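Local coordinates for Alpha/beta hydrolase (Enterobacter asburiae, PDB 6KMO), which probably hydrolyses ester bonds, as an esterase or lipase of the alpha/beta hydrolase fold, at residues 149-161 with 185-199. The protein carries 2 engineered substitutions. Numbering follows the deposited sequence. Where two conformers were deposited one is given.
Sequences AINQAYEATKWVA and MVASVALQAKQFNGP
The ring of Tyr-154 receives the edge of Phe-196 on one face, a T-shaped pair with planes at 67° and Phe-196 CD2 3.8 Å from Tyr-154 CZ. Gly-198 O lies at the Tyr-154 edge, near the ring plane, and accepts a 2.7 Å hydrogen bond from Tyr-154 OH. With CG anti to the backbone N (chi1 175°), the tyrosine reaches across to the turn after the partner helix; Pro-199 CD from that turn and Ala-193 CA from the last helical turn approach the ring obliquely. A cis peptide bond precedes Pro-199, whose CB presses tightly on Ala-161 CB at 3.4 Å.

The amide of Gln-192 illustrates how a side chain can tie one helix to another's backbone. Its NE2 gives Ile-150 O a nearly straight bond of 3.1 Å from above the carbonyl plane, while Tyr-154 N, the regular helical donor, reaches that oxygen from the opposite face. Gln-192 OE1, left buried without a polar partner, rests 3.3 Å from Tyr-154 CB. Deeper in, Val-189 is a knob among Ile-150, Ala-153, Tyr-154 and Thr-157.

The helical segments 149-161 and 185-195 cross at -63°, packed over the central sheet: Thr-157 touches strands 99-105 and 174-179, and Val-189 meets Leu-176. Met-185, against Ala-149 and Ala-153, also touches the probable nucleophile elbow that leads into helix 181-195.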
loop_
_atom_site.group_PDB
_atom_site.type_symbol
_atom_site.label_atom_id
_atom_site.label_comp_id
_atom_site.label_asym_id
_atom_site.label_seq_id
_atom_site.Cartn_x
_atom_site.Cartn_y
_atom_site.Cartn_z
ATOM N N ALA A 149 -29.759 -6.715 -0.580
ATOM C CA ALA A 149 -28.487 -7.208 -0.064
ATOM C C ALA A 149 -27.863 -6.225 0.914
ATOM O O ALA A 149 -27.316 -6.640 1.938
ATOM C CB ALA A 149 -27.522 -7.505 -1.207
ATOM N N ILE A 150 -27.911 -4.920 0.616
ATOM C CA ILE A 150 -27.290 -3.979 1.555
ATOM C C ILE A 150 -28.071 -3.909 2.865
ATOM O O ILE A 150 -27.500 -3.595 3.917
ATOM C CB ILE A 150 -27.024 -2.582 0.951
ATOM C CG1 ILE A 150 -28.325 -1.915 0.516
ATOM C CG2 ILE A 150 -25.996 -2.679 -0.178
ATOM C CD1 ILE A 150 -28.255 -0.413 0.545
ATOM N N ASN A 151 -29.373 -4.197 2.832
ATOM C CA ASN A 151 -30.137 -4.289 4.065
ATOM C C ASN A 151 -29.716 -5.514 4.864
ATOM O O ASN A 151 -29.521 -5.431 6.085
ATOM C CB ASN A 151 -31.622 -4.356 3.771
ATOM C CG ASN A 151 -32.411 -4.573 5.029
ATOM O OD1 ASN A 151 -32.429 -3.706 5.878
ATOM N ND2 ASN A 151 -32.978 -5.731 5.190
ATOM N N GLN A 152 -29.584 -6.664 4.192
ATOM C CA GLN A 152 -29.092 -7.863 4.860
ATOM C C GLN A 152 -27.734 -7.616 5.484
ATOM O O GLN A 152 -27.489 -8.016 6.627
ATOM C CB GLN A 152 -29.005 -9.031 3.877
ATOM C CG GLN A 152 -30.351 -9.539 3.412
ATOM C CD GLN A 152 -30.255 -10.443 2.218
ATOM O OE1 GLN A 152 -29.381 -10.301 1.377
ATOM N NE2 GLN A 152 -31.190 -11.366 2.114
ATOM N N ALA A 153 -26.842 -6.951 4.751
ATOM C CA ALA A 153 -25.509 -6.672 5.266
ATOM C C ALA A 153 -25.572 -5.802 6.516
ATOM O O ALA A 153 -24.858 -6.064 7.496
ATOM C CB ALA A 153 -24.700 -5.973 4.178
ATOM N N TYR A 154 -26.413 -4.766 6.496
ATOM C CA TYR A 154 -26.542 -3.898 7.665
ATOM C C TYR A 154 -27.132 -4.654 8.858
ATOM O O TYR A 154 -26.635 -4.541 9.985
ATOM C CB TYR A 154 -27.364 -2.635 7.353
ATOM C CG TYR A 154 -27.586 -1.816 8.599
ATOM C CD1 TYR A 154 -26.581 -1.044 9.128
ATOM C CD2 TYR A 154 -28.773 -1.901 9.294
ATOM C CE1 TYR A 154 -26.747 -0.324 10.297
ATOM C CE2 TYR A 154 -28.953 -1.198 10.466
ATOM C CZ TYR A 154 -27.943 -0.410 10.953
ATOM O OH TYR A 154 -28.147 0.289 12.120
ATOM N N GLU A 155 -28.196 -5.423 8.627
ATOM C CA GLU A 155 -28.803 -6.173 9.720
ATOM C C GLU A 155 -27.817 -7.165 10.323
ATOM O O GLU A 155 -27.767 -7.339 11.547
ATOM C CB GLU A 155 -30.071 -6.872 9.230
ATOM C CG GLU A 155 -31.242 -5.931 8.928
ATOM C CD GLU A 155 -31.858 -5.304 10.164
ATOM O OE1 GLU A 155 -31.638 -5.803 11.283
ATOM O OE2 GLU A 155 -32.591 -4.302 10.011
ATOM N N ALA A 156 -27.019 -7.826 9.493
ATOM C CA ALA A 156 -26.020 -8.762 10.021
ATOM C C ALA A 156 -24.938 -8.035 10.822
ATOM O O ALA A 156 -24.457 -8.544 11.843
ATOM C CB ALA A 156 -25.396 -9.555 8.876
ATOM N N THR A 157 -24.545 -6.838 10.373
ATOM C CA THR A 157 -23.569 -6.026 11.090
ATOM C C THR A 157 -24.103 -5.632 12.457
ATOM O O THR A 157 -23.402 -5.750 13.478
ATOM C CB THR A 157 -23.246 -4.784 10.247
ATOM O OG1 THR A 157 -22.663 -5.183 8.984
ATOM C CG2 THR A 157 -22.274 -3.868 10.954
ATOM N N LYS A 158 -25.346 -5.151 12.489
ATOM C CA LYS A 158 -25.996 -4.822 13.753
ATOM C C LYS A 158 -26.060 -6.039 14.665
ATOM O O LYS A 158 -25.829 -5.929 15.876
ATOM C CB LYS A 158 -27.393 -4.268 13.477
ATOM C CG LYS A 158 -28.117 -3.761 14.702
ATOM C CD LYS A 158 -29.387 -3.010 14.305
ATOM C CE LYS A 158 -30.356 -2.897 15.479
ATOM N NZ LYS A 158 -30.645 -4.222 16.103
ATOM N N TRP A 159 -26.355 -7.210 14.105
ATOM C CA TRP A 159 -26.442 -8.424 14.911
ATOM C C TRP A 159 -25.099 -8.757 15.551
ATOM O O TRP A 159 -25.018 -9.068 16.749
ATOM C CB TRP A 159 -26.968 -9.602 14.089
ATOM C CG TRP A 159 -27.143 -10.834 14.938
ATOM C CD1 TRP A 159 -28.277 -11.205 15.606
ATOM C CD2 TRP A 159 -26.158 -11.823 15.228
ATOM N NE1 TRP A 159 -28.055 -12.377 16.286
ATOM C CE2 TRP A 159 -26.764 -12.777 16.080
ATOM C CE3 TRP A 159 -24.825 -12.003 14.849
ATOM C CZ2 TRP A 159 -26.076 -13.888 16.562
ATOM C CZ3 TRP A 159 -24.146 -13.122 15.330
ATOM C CH2 TRP A 159 -24.777 -14.042 16.181
ATOM N N VAL A 160 -24.021 -8.704 14.778
ATOM C CA VAL A 160 -22.707 -8.987 15.349
ATOM C C VAL A 160 -22.358 -7.975 16.434
ATOM O O VAL A 160 -21.793 -8.331 17.475
ATOM C CB VAL A 160 -21.635 -9.039 14.242
ATOM C CG1 VAL A 160 -20.255 -9.112 14.842
ATOM C CG2 VAL A 160 -21.874 -10.211 13.311
ATOM N N ALA A 161 -22.634 -6.685 16.192
ATOM C CA ALA A 161 -22.325 -5.685 17.199
ATOM C C ALA A 161 -23.024 -5.987 18.519
ATOM O O ALA A 161 -22.435 -5.809 19.592
ATOM C CB ALA A 161 -22.748 -4.306 16.702
ATOM N N MET A 185 -20.524 -2.298 -0.744
ATOM C CA MET A 185 -21.367 -2.706 0.382
ATOM C C MET A 185 -20.811 -2.198 1.711
ATOM O O MET A 185 -21.582 -1.823 2.606
ATOM C CB MET A 185 -21.526 -4.230 0.344
ATOM C CG MET A 185 -22.636 -4.809 1.240
ATOM S SD MET A 185 -23.028 -6.602 0.879
ATOM C CE MET A 185 -23.871 -6.412 -0.704
ATOM N N VAL A 186 -19.479 -2.146 1.859
ATOM C CA VAL A 186 -18.861 -1.530 3.035
ATOM C C VAL A 186 -19.370 -0.100 3.204
ATOM O O VAL A 186 -19.819 0.307 4.286
ATOM C CB VAL A 186 -17.324 -1.553 2.909
ATOM C CG1 VAL A 186 -16.679 -0.588 3.921
ATOM C CG2 VAL A 186 -16.775 -2.966 3.085
ATOM N N ALA A 187 -19.259 0.701 2.142
ATOM C CA ALA A 187 -19.727 2.081 2.208
ATOM C C ALA A 187 -21.225 2.153 2.491
ATOM O O ALA A 187 -21.675 2.997 3.281
ATOM C CB ALA A 187 -19.387 2.810 0.901
ATOM N N SER A 188 -22.008 1.268 1.876
ATOM C CA SER A 188 -23.454 1.292 2.054
ATOM C C SER A 188 -23.831 0.996 3.496
ATOM O O SER A 188 -24.743 1.623 4.057
ATOM C CB SER A 188 -24.064 0.262 1.115
ATOM O OG SER A 188 -25.452 0.432 1.020
ATOM N N VAL A 189 -23.159 0.028 4.113
ATOM C CA VAL A 189 -23.436 -0.313 5.506
ATOM C C VAL A 189 -22.981 0.809 6.422
ATOM O O VAL A 189 -23.681 1.170 7.371
ATOM C CB VAL A 189 -22.785 -1.661 5.859
ATOM C CG1 VAL A 189 -22.807 -1.915 7.375
ATOM C CG2 VAL A 189 -23.501 -2.783 5.137
ATOM N N ALA A 190 -21.815 1.393 6.150
ATOM C CA ALA A 190 -21.347 2.507 6.965
ATOM C C ALA A 190 -22.311 3.693 6.900
ATOM O O ALA A 190 -22.566 4.351 7.919
ATOM C CB ALA A 190 -19.935 2.921 6.551
ATOM N N LEU A 191 -22.861 3.982 5.722
ATOM C CA LEU A 191 -23.781 5.112 5.583
ATOM C C LEU A 191 -25.125 4.814 6.242
ATOM O O LEU A 191 -25.741 5.709 6.834
ATOM C CB LEU A 191 -23.945 5.479 4.115
ATOM C CG LEU A 191 -22.725 6.131 3.453
ATOM C CD1 LEU A 191 -22.835 6.111 1.947
ATOM C CD2 LEU A 191 -22.505 7.542 3.980
ATOM N N GLN A 192 -25.591 3.567 6.187
ATOM C CA GLN A 192 -26.782 3.212 6.954
ATOM C C GLN A 192 -26.513 3.361 8.447
ATOM O O GLN A 192 -27.338 3.916 9.182
ATOM C CB GLN A 192 -27.191 1.772 6.653
ATOM C CG GLN A 192 -27.829 1.564 5.297
ATOM C CD GLN A 192 -28.088 0.103 5.037
ATOM O OE1 GLN A 192 -29.057 -0.460 5.534
ATOM N NE2 GLN A 192 -27.201 -0.532 4.291
ATOM N N ALA A 193 -25.374 2.869 8.921
ATOM C CA ALA A 193 -25.052 2.979 10.343
ATOM C C ALA A 193 -25.007 4.434 10.794
ATOM O O ALA A 193 -25.452 4.759 11.901
ATOM C CB ALA A 193 -23.743 2.253 10.647
ATOM N N LYS A 194 -24.503 5.331 9.951
ATOM C CA LYS A 194 -24.507 6.744 10.312
ATOM C C LYS A 194 -25.932 7.267 10.408
ATOM O O LYS A 194 -26.296 7.937 11.380
ATOM C CB LYS A 194 -23.691 7.553 9.306
ATOM C CG LYS A 194 -23.700 9.054 9.583
ATOM C CD LYS A 194 -22.452 9.741 9.036
ATOM C CE LYS A 194 -22.336 9.591 7.529
ATOM N NZ LYS A 194 -23.495 10.183 6.802
ATOM N N GLN A 195 -26.770 6.941 9.424
ATOM C CA GLN A 195 -28.140 7.436 9.441
ATOM C C GLN A 195 -28.923 6.888 10.627
ATOM O O GLN A 195 -29.760 7.596 11.207
ATOM C CB GLN A 195 -28.840 7.082 8.130
ATOM C CG GLN A 195 -30.133 7.852 7.922
ATOM C CD GLN A 195 -29.896 9.348 7.820
ATOM O OE1 GLN A 195 -28.866 9.792 7.305
ATOM N NE2 GLN A 195 -30.835 10.127 8.314
ATOM N N PHE A 196 -28.666 5.639 11.010
ATOM C CA PHE A 196 -29.451 4.954 12.033
ATOM C C PHE A 196 -28.780 4.967 13.406
ATOM O O PHE A 196 -29.228 4.248 14.312
ATOM C CB PHE A 196 -29.742 3.515 11.589
ATOM C CG PHE A 196 -30.419 3.405 10.245
ATOM C CD1 PHE A 196 -31.355 4.333 9.834
ATOM C CD2 PHE A 196 -30.110 2.356 9.392
ATOM C CE1 PHE A 196 -31.974 4.218 8.599
ATOM C CE2 PHE A 196 -30.727 2.229 8.168
ATOM C CZ PHE A 196 -31.647 3.160 7.758
ATOM N N ASN A 197 -27.716 5.750 13.577
ATOM C CA ASN A 197 -27.003 5.906 14.849
ATOM C C ASN A 197 -26.498 4.580 15.430
ATOM O O ASN A 197 -26.678 4.272 16.612
ATOM C CB ASN A 197 -27.840 6.677 15.877
ATOM C CG ASN A 197 -28.376 7.983 15.323
ATOM O OD1 ASN A 197 -27.614 8.903 15.022
ATOM N ND2 ASN A 197 -29.693 8.063 15.173
ATOM N N GLY A 198 -25.820 3.806 14.595
ATOM C CA GLY A 198 -25.056 2.672 15.075
ATOM C C GLY A 198 -25.233 1.501 14.142
ATOM O O GLY A 198 -26.064 1.523 13.223
ATOM N N PRO A 199 -24.453 0.450 14.349
ATOM C CA PRO A 199 -23.406 0.311 15.359
ATOM C C PRO A 199 -22.098 1.030 15.031
ATOM O O PRO A 199 -21.893 1.418 13.869
ATOM C CB PRO A 199 -23.162 -1.202 15.378
ATOM C CG PRO A 199 -23.418 -1.610 14.007
ATOM C CD PRO A 199 -24.576 -0.765 13.529
#